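Local coordinates for uncharacterized protein conserved in bacteria (Streptococcus suis, PDB 4FZ4) that probably helps the bacterium attach to host cells, as a surface-antigen domain thought to bind glycosaminoglycans, at residues A[98-101]-A[102-106]; A[119-122]-A[123-127]; A[136-139]-A[140-144]. All blocks are in the same frame, centred on the assembly; numbering follows the deposited sequence.

Followed from the N terminus, the three contacts come in series; each is closed within a turn or so of backbone, and none encloses or crosses another. Contact 1 caps and opens helix 100-110. Contact 2 lies at the end of the loop after that helix, where residues 119-122 lead into helix 123-152. Contact 3 lies more than two turns further along this same last helix. The two helices lie against each other, so contacts 1 and 3 have centres about 10 Å apart and meet through two salt bridges, Glu105 with Arg140 and Asp99 with Arg144. Contact 2 touches neither; its centre is about 22 Å from that of contact 3.

Contact 1: A[98-101]-A[102-106]; sequences GDNT and IEEEY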
loop_
_atom_site.group_PDB
_atom_site.type_symbol
_atom_site.label_atom_id
_atom_site.label_comp_id
_atom_site.label_asym_id
_atom_site.label_seq_id
_atom_site.Cartn_x
_atom_site.Cartn_y
_atom_site.Cartn_z
ATOM N N GLY A 98 -7.197 -2.957 -22.271
ATOM C CA GLY A 98 -7.963 -1.988 -23.025
ATOM C C GLY A 98 -9.131 -1.384 -22.278
ATOM O O GLY A 98 -9.276 -0.163 -22.272
ATOM N N ASP A 99 -9.957 -2.223 -21.653
ATOM C CA ASP A 99 -11.122 -1.736 -20.912
ATOM C C ASP A 99 -10.829 -0.355 -20.361
ATOM O O ASP A 99 -9.949 -0.189 -19.521
ATOM C CB ASP A 99 -11.476 -2.664 -19.753
ATOM C CG ASP A 99 -12.679 -2.165 -18.967
ATOM O OD1 ASP A 99 -13.825 -2.332 -19.433
ATOM O OD2 ASP A 99 -12.474 -1.582 -17.888
ATOM N N ASN A 100 -11.572 0.634 -20.840
ATOM C CA ASN A 100 -11.378 2.011 -20.429
ATOM C C ASN A 100 -11.506 2.268 -18.938
ATOM O O ASN A 100 -10.574 2.773 -18.314
ATOM C CB ASN A 100 -12.333 2.920 -21.202
ATOM C CG ASN A 100 -11.877 3.153 -22.636
ATOM O OD1 ASN A 100 -12.580 3.776 -23.430
ATOM N ND2 ASN A 100 -10.691 2.654 -22.968
ATOM N N THR A 101 -12.653 1.922 -18.366
ATOM C CA THR A 101 -12.892 2.142 -16.946
ATOM C C THR A 101 -11.680 1.809 -16.057
ATOM O O THR A 101 -11.248 2.639 -15.254
ATOM C CB THR A 101 -14.105 1.337 -16.488
ATOM O OG1 THR A 101 -15.179 1.551 -17.417
ATOM C CG2 THR A 101 -14.546 1.778 -15.090
ATOM N N ILE A 102 -11.114 0.616 -16.220
ATOM C CA ILE A 102 -9.959 0.214 -15.419
ATOM C C ILE A 102 -8.764 1.140 -15.645
ATOM O O ILE A 102 -8.121 1.595 -14.689
ATOM C CB ILE A 102 -9.518 -1.235 -15.739
ATOM C CG1 ILE A 102 -10.682 -2.206 -15.515
ATOM C CG2 ILE A 102 -8.336 -1.618 -14.851
ATOM C CD1 ILE A 102 -10.346 -3.661 -15.832
ATOM N N GLU A 103 -8.470 1.414 -16.914
ATOM C CA GLU A 103 -7.351 2.276 -17.268
ATOM C C GLU A 103 -7.562 3.686 -16.724
ATOM O O GLU A 103 -6.631 4.314 -16.227
ATOM C CB GLU A 103 -7.196 2.345 -18.788
ATOM C CG GLU A 103 -7.365 1.015 -19.522
ATOM C CD GLU A 103 -6.442 -0.082 -19.015
ATOM O OE1 GLU A 103 -5.232 0.189 -18.854
ATOM O OE2 GLU A 103 -6.927 -1.219 -18.792
ATOM N N GLU A 104 -8.798 4.167 -16.807
ATOM C CA GLU A 104 -9.149 5.509 -16.349
ATOM C C GLU A 104 -9.099 5.684 -14.832
ATOM O O GLU A 104 -8.552 6.677 -14.342
ATOM C CB GLU A 104 -10.547 5.878 -16.852
ATOM C CG GLU A 104 -10.679 5.870 -18.366
ATOM C CD GLU A 104 -12.124 5.817 -18.826
ATOM O OE1 GLU A 104 -12.359 5.882 -20.052
ATOM O OE2 GLU A 104 -13.022 5.702 -17.962
ATOM N N GLU A 105 -9.686 4.740 -14.092
ATOM C CA GLU A 105 -9.685 4.825 -12.634
ATOM C C GLU A 105 -8.231 4.761 -12.172
ATOM O O GLU A 105 -7.780 5.576 -11.371
ATOM C CB GLU A 105 -10.488 3.667 -12.025
ATOM C CG GLU A 105 -11.984 3.685 -12.346
ATOM C CD GLU A 105 -12.783 4.627 -11.466
ATOM O OE1 GLU A 105 -12.175 5.458 -10.761
ATOM O OE2 GLU A 105 -14.030 4.541 -11.486
ATOM N N TYR A 106 -7.499 3.800 -12.711
ATOM C CA TYR A 106 -6.096 3.622 -12.371
ATOM C C TYR A 106 -5.278 4.900 -12.587
ATOM O O TYR A 106 -4.633 5.397 -11.666
ATOM C CB TYR A 106 -5.508 2.492 -13.215
ATOM C CG TYR A 106 -4.013 2.368 -13.084
ATOM C CD1 TYR A 106 -3.427 2.058 -11.858
ATOM C CD2 TYR A 106 -3.175 2.593 -14.174
ATOM C CE1 TYR A 106 -2.052 1.980 -11.720
ATOM C CE2 TYR A 106 -1.789 2.517 -14.044
ATOM C CZ TYR A 106 -1.238 2.213 -12.817
ATOM O OH TYR A 106 0.128 2.156 -12.673
#
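Thr101, Ile102 and Asn100 lose the most surface as the chain turns from Gly98 into helix 100-110, and each shows a different way in which a first helical turn is secured. Ile102 meets the N-cap. Asp99, with CG anti to the backbone N (chi1 180°), brings its carboxylate forward over the turn, where OD2 accepts from Ile102 N at 3.1 Å in a nearly straight bond (165° at the hydrogen). The same oxygen lies 3.0 Å from Ile102 CG1, and the two side chains cross at about a right angle, while the isoleucine side chain packs on Val89 and Arg93 of helix 66-95.

Thr101 contributes mainly through its backbone: its O receives Glu105 N at 2.9 Å. Its methyl CG2 lies 4.2 Å from Glu105 CG, a loose brush of one aliphatic group against another, and its side chain also touches Arg144 of helix 123-152.

Asn100 is gripped from the following turn. Glu104 N bonds to Asn100 O at 2.7 Å, and the glutamate chain, extended beyond CG, runs back along the helix until OE1 sits 3.2 Å from Asn100 CB, with amide and carboxylate planes 33° apart. The amide itself turns the other way, ND2 making a weak bond to Gly98 O.

Four acidic side chains thus gather in and around this first turn, and three have basic partners: Asp99 OD1 pairs with Arg144, Glu103 OE1 with Arg93 and Glu105 OE2 with Arg140. Carboxylates near a helix N terminus are probably favoured by its positive end, so the acidic start of helix 100-110 would serve both as its cap and as a point of attachment to helices 66-95 and 123-152.

Contact 2: A[119-122]-A[123-127]; sequences ASQE and GATLR
Gln121 and Glu122 arrive in an extended backbone conformation, and the chain bends sharply at Gly123, whose phi is positive (51°), before Ala124, Thr125 and Leu126 settle into helical angles. Across this bend Leu126 N donates to Glu122 O at 3.1 Å, but the approach is unlike that inside a helix: the C=O...donor angle is only 114° and the donor stands above the carbonyl plane. Positive phi favours glycine, and the Gly123 N-H is held by Asp75 of helix 66-95. This is the entry to helix 123-152, the last and one of the two longest helices of an elongated all-helical domain.

Gln121 carries most of the side-chain contact. Its extended chain passes across Thr125 at about a right angle, CG lying 4.0 Å from Thr125 CG2, while CB rests 4.2 Å from Leu126 CB. With CG anti to its own N (chi1 171°), Leu126 brings CD2 to 3.9 Å from Gln121 O, and its side chain also touches Asp75 and Tyr78. Thr125 keeps to the exposed side, its CB 3.5 Å from Glu122 O.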
loop_
_atom_site.group_PDB
_atom_site.type_symbol
_atom_site.label_atom_id
_atom_site.label_comp_id
_atom_site.label_asym_id
_atom_site.label_seq_id
_atom_site.Cartn_x
_atom_site.Cartn_y
_atom_site.Cartn_z
ATOM N N ALA A 119 4.774 9.579 -2.063
ATOM C CA ALA A 119 6.163 9.676 -1.623
ATOM C C ALA A 119 6.296 10.924 -0.751
ATOM O O ALA A 119 7.108 10.978 0.165
ATOM C CB ALA A 119 7.098 9.774 -2.834
ATOM N N SER A 120 5.468 11.919 -1.037
ATOM C CA SER A 120 5.498 13.172 -0.300
ATOM C C SER A 120 4.442 13.232 0.800
ATOM O O SER A 120 4.298 14.255 1.471
ATOM C CB SER A 120 5.285 14.333 -1.272
ATOM O OG SER A 120 4.104 14.136 -2.038
ATOM N N GLN A 121 3.711 12.139 0.993
ATOM C CA GLN A 121 2.661 12.119 2.000
ATOM C C GLN A 121 2.956 11.301 3.253
ATOM O O GLN A 121 3.650 10.281 3.219
ATOM C CB GLN A 121 1.351 11.663 1.361
ATOM C CG GLN A 121 0.918 12.567 0.211
ATOM C CD GLN A 121 -0.307 12.059 -0.510
ATOM O OE1 GLN A 121 -0.614 12.500 -1.616
ATOM N NE2 GLN A 121 -1.023 11.135 0.113
ATOM N N GLU A 122 2.401 11.772 4.363
ATOM C CA GLU A 122 2.591 11.148 5.653
ATOM C C GLU A 122 1.382 11.440 6.545
ATOM O O GLU A 122 0.528 12.255 6.202
ATOM C CB GLU A 122 3.886 11.710 6.255
ATOM C CG GLU A 122 4.190 11.340 7.687
ATOM C CD GLU A 122 5.683 11.403 7.985
ATOM O OE1 GLU A 122 6.377 12.254 7.389
ATOM O OE2 GLU A 122 6.160 10.602 8.820
ATOM N N GLY A 123 1.301 10.747 7.676
ATOM C CA GLY A 123 0.208 10.971 8.609
ATOM C C GLY A 123 -1.214 10.949 8.069
ATOM O O GLY A 123 -1.578 10.070 7.292
ATOM N N ALA A 124 -2.020 11.921 8.493
ATOM C CA ALA A 124 -3.417 12.017 8.073
ATOM C C ALA A 124 -3.571 12.221 6.571
ATOM O O ALA A 124 -4.511 11.716 5.965
ATOM C CB ALA A 124 -4.126 13.155 8.838
ATOM N N THR A 125 -2.659 12.975 5.970
ATOM C CA THR A 125 -2.726 13.218 4.541
ATOM C C THR A 125 -2.615 11.883 3.840
ATOM O O THR A 125 -3.359 11.587 2.905
ATOM C CB THR A 125 -1.560 14.084 4.062
ATOM O OG1 THR A 125 -1.530 15.307 4.806
ATOM C CG2 THR A 125 -1.708 14.384 2.583
ATOM N N LEU A 126 -1.678 11.067 4.310
ATOM C CA LEU A 126 -1.451 9.759 3.708
ATOM C C LEU A 126 -2.642 8.826 3.863
ATOM O O LEU A 126 -3.111 8.257 2.877
ATOM C CB LEU A 126 -0.192 9.121 4.304
ATOM C CG LEU A 126 0.089 7.662 3.947
ATOM C CD1 LEU A 126 0.047 7.459 2.444
ATOM C CD2 LEU A 126 1.435 7.286 4.519
ATOM N N ARG A 127 -3.142 8.662 5.082
ATOM C CA ARG A 127 -4.289 7.779 5.270
ATOM C C ARG A 127 -5.519 8.261 4.511
ATOM O O ARG A 127 -6.300 7.457 3.993
ATOM C CB ARG A 127 -4.631 7.599 6.760
ATOM C CG ARG A 127 -4.477 8.824 7.643
ATOM C CD ARG A 127 -5.013 8.535 9.058
ATOM N NE ARG A 127 -4.530 9.499 10.052
ATOM C CZ ARG A 127 -3.368 9.403 10.697
ATOM N NH1 ARG A 127 -2.557 8.373 10.463
ATOM N NH2 ARG A 127 -3.001 10.348 11.559
#

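Contact 3: A[136-139]-A[140-144]; sequences EAMG and RIKQR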
loop_
_atom_site.group_PDB
_atom_site.type_symbol
_atom_site.label_atom_id
_atom_site.label_comp_id
_atom_site.label_asym_id
_atom_site.label_seq_id
_atom_site.Cartn_x
_atom_site.Cartn_y
_atom_site.Cartn_z
ATOM N N GLU A 136 -11.657 4.090 -2.953
ATOM C CA GLU A 136 -12.858 4.327 -3.739
ATOM C C GLU A 136 -12.643 3.804 -5.156
ATOM O O GLU A 136 -13.427 3.008 -5.657
ATOM C CB GLU A 136 -13.164 5.828 -3.817
ATOM C CG GLU A 136 -13.264 6.543 -2.479
ATOM C CD GLU A 136 -14.623 6.413 -1.838
ATOM O OE1 GLU A 136 -15.238 5.336 -1.974
ATOM O OE2 GLU A 136 -15.066 7.385 -1.187
ATOM N N ALA A 137 -11.567 4.259 -5.792
ATOM C CA ALA A 137 -11.259 3.862 -7.162
ATOM C C ALA A 137 -11.053 2.357 -7.280
ATOM O O ALA A 137 -11.389 1.752 -8.298
ATOM C CB ALA A 137 -10.027 4.609 -7.650
ATOM N N MET A 138 -10.499 1.757 -6.235
ATOM C CA MET A 138 -10.264 0.325 -6.227
ATOM C C MET A 138 -11.623 -0.381 -6.243
ATOM O O MET A 138 -11.814 -1.386 -6.935
ATOM C CB MET A 138 -9.489 -0.059 -4.971
ATOM C CG MET A 138 -8.697 -1.332 -5.112
ATOM S SD MET A 138 -7.536 -1.231 -6.485
ATOM C CE MET A 138 -7.437 -2.932 -6.907
ATOM N N GLY A 139 -12.569 0.161 -5.479
ATOM C CA GLY A 139 -13.899 -0.415 -5.429
ATOM C C GLY A 139 -14.602 -0.342 -6.773
ATOM O O GLY A 139 -15.203 -1.312 -7.233
ATOM N N ARG A 140 -14.527 0.812 -7.418
ATOM C CA ARG A 140 -15.172 0.976 -8.710
ATOM C C ARG A 140 -14.529 0.040 -9.724
ATOM O O ARG A 140 -15.211 -0.596 -10.520
ATOM C CB ARG A 140 -15.073 2.435 -9.163
ATOM C CG ARG A 140 -15.877 3.393 -8.261
ATOM C CD ARG A 140 -16.037 4.778 -8.905
ATOM N NE ARG A 140 -14.758 5.476 -9.023
ATOM C CZ ARG A 140 -14.220 6.229 -8.062
ATOM N NH1 ARG A 140 -14.853 6.395 -6.909
ATOM N NH2 ARG A 140 -13.034 6.795 -8.250
ATOM N N ILE A 141 -13.209 -0.058 -9.682
ATOM C CA ILE A 141 -12.517 -0.946 -10.596
ATOM C C ILE A 141 -13.061 -2.367 -10.417
ATOM O O ILE A 141 -13.309 -3.077 -11.394
ATOM C CB ILE A 141 -10.998 -0.919 -10.334
ATOM C CG1 ILE A 141 -10.412 0.371 -10.895
ATOM C CG2 ILE A 141 -10.328 -2.142 -10.938
ATOM C CD1 ILE A 141 -8.896 0.427 -10.858
ATOM N N LYS A 142 -13.270 -2.765 -9.166
ATOM C CA LYS A 142 -13.779 -4.096 -8.878
ATOM C C LYS A 142 -15.213 -4.337 -9.342
ATOM O O LYS A 142 -15.591 -5.476 -9.641
ATOM C CB LYS A 142 -13.617 -4.413 -7.390
ATOM C CG LYS A 142 -12.171 -4.742 -7.046
ATOM C CD LYS A 142 -11.962 -5.074 -5.587
ATOM C CE LYS A 142 -10.507 -5.468 -5.313
ATOM N NZ LYS A 142 -10.252 -5.580 -3.837
ATOM N N GLN A 143 -16.013 -3.279 -9.403
ATOM C CA GLN A 143 -17.375 -3.426 -9.897
ATOM C C GLN A 143 -17.261 -3.730 -11.385
ATOM O O GLN A 143 -17.985 -4.564 -11.911
ATOM C CB GLN A 143 -18.168 -2.139 -9.716
ATOM C CG GLN A 143 -18.557 -1.851 -8.292
ATOM C CD GLN A 143 -19.833 -1.035 -8.212
ATOM O OE1 GLN A 143 -20.038 -0.103 -8.994
ATOM N NE2 GLN A 143 -20.698 -1.378 -7.260
ATOM N N ARG A 144 -16.340 -3.039 -12.055
ATOM C CA ARG A 144 -16.112 -3.229 -13.486
ATOM C C ARG A 144 -15.799 -4.696 -13.730
ATOM O O ARG A 144 -16.520 -5.401 -14.436
ATOM C CB ARG A 144 -14.922 -2.381 -13.940
ATOM C CG ARG A 144 -15.143 -1.585 -15.207
ATOM C CD ARG A 144 -15.399 -2.447 -16.428
ATOM N NE ARG A 144 -16.821 -2.564 -16.730
ATOM C CZ ARG A 144 -17.302 -2.922 -17.916
ATOM N NH1 ARG A 144 -16.469 -3.195 -18.913
ATOM N NH2 ARG A 144 -18.611 -3.004 -18.109
#
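From Glu136 to Gln143 the backbone is regular helix, with Arg140 N bonded to Glu136 O at 3.0 Å, Ile141 N to Ala137 O at 2.9 Å, and Lys142 N and Gln143 N to the carbonyls of Met138 and Gly139 in turn. Arg140 has the most surface covered here. Its chain bends at chi3 (-66°), which folds the guanidinium back toward the preceding turn, so that one face lies over the backbone of Glu136 and Ala137, with Ala137 CA 3.6 Å above its plane. At the ends of the group NH1 comes 3.6 Å from Glu136 CB and NH2 3.8 Å from Ala137 CB. The flat cation thus lies against the helix's own backbone, and NE is engaged by Glu105 of the neighbouring helix; the carboxylate of Glu136 stays farther off.

Helix 123-152 runs alongside two others in this helical domain, and the side chains of these two turns divide between them. Ala137 and Arg140 touch His109 of helix 100-110, Met138 turns to Tyr85, Gln88 and Val89 of helix 66-95, and Ile141 reaches both helices through Glu105 and Leu92. Ile141 also packs closely on its own helix: CG1, anti to the carbonyl carbon (chi1 -76°), passes 3.1 Å from Ala137 O, the carbonyl oxygen that its N-H uses.

Lys142 takes a straighter course. Its fully extended chain starts beside Met138 O, which lies 3.4 Å from CG, and its CE then approaches the methyl CE of Met138 to 4.3 Å, a loose aliphatic contact between two long side chains that both head for helix 66-95, where NZ makes a weak hydrogen bond to Gln88.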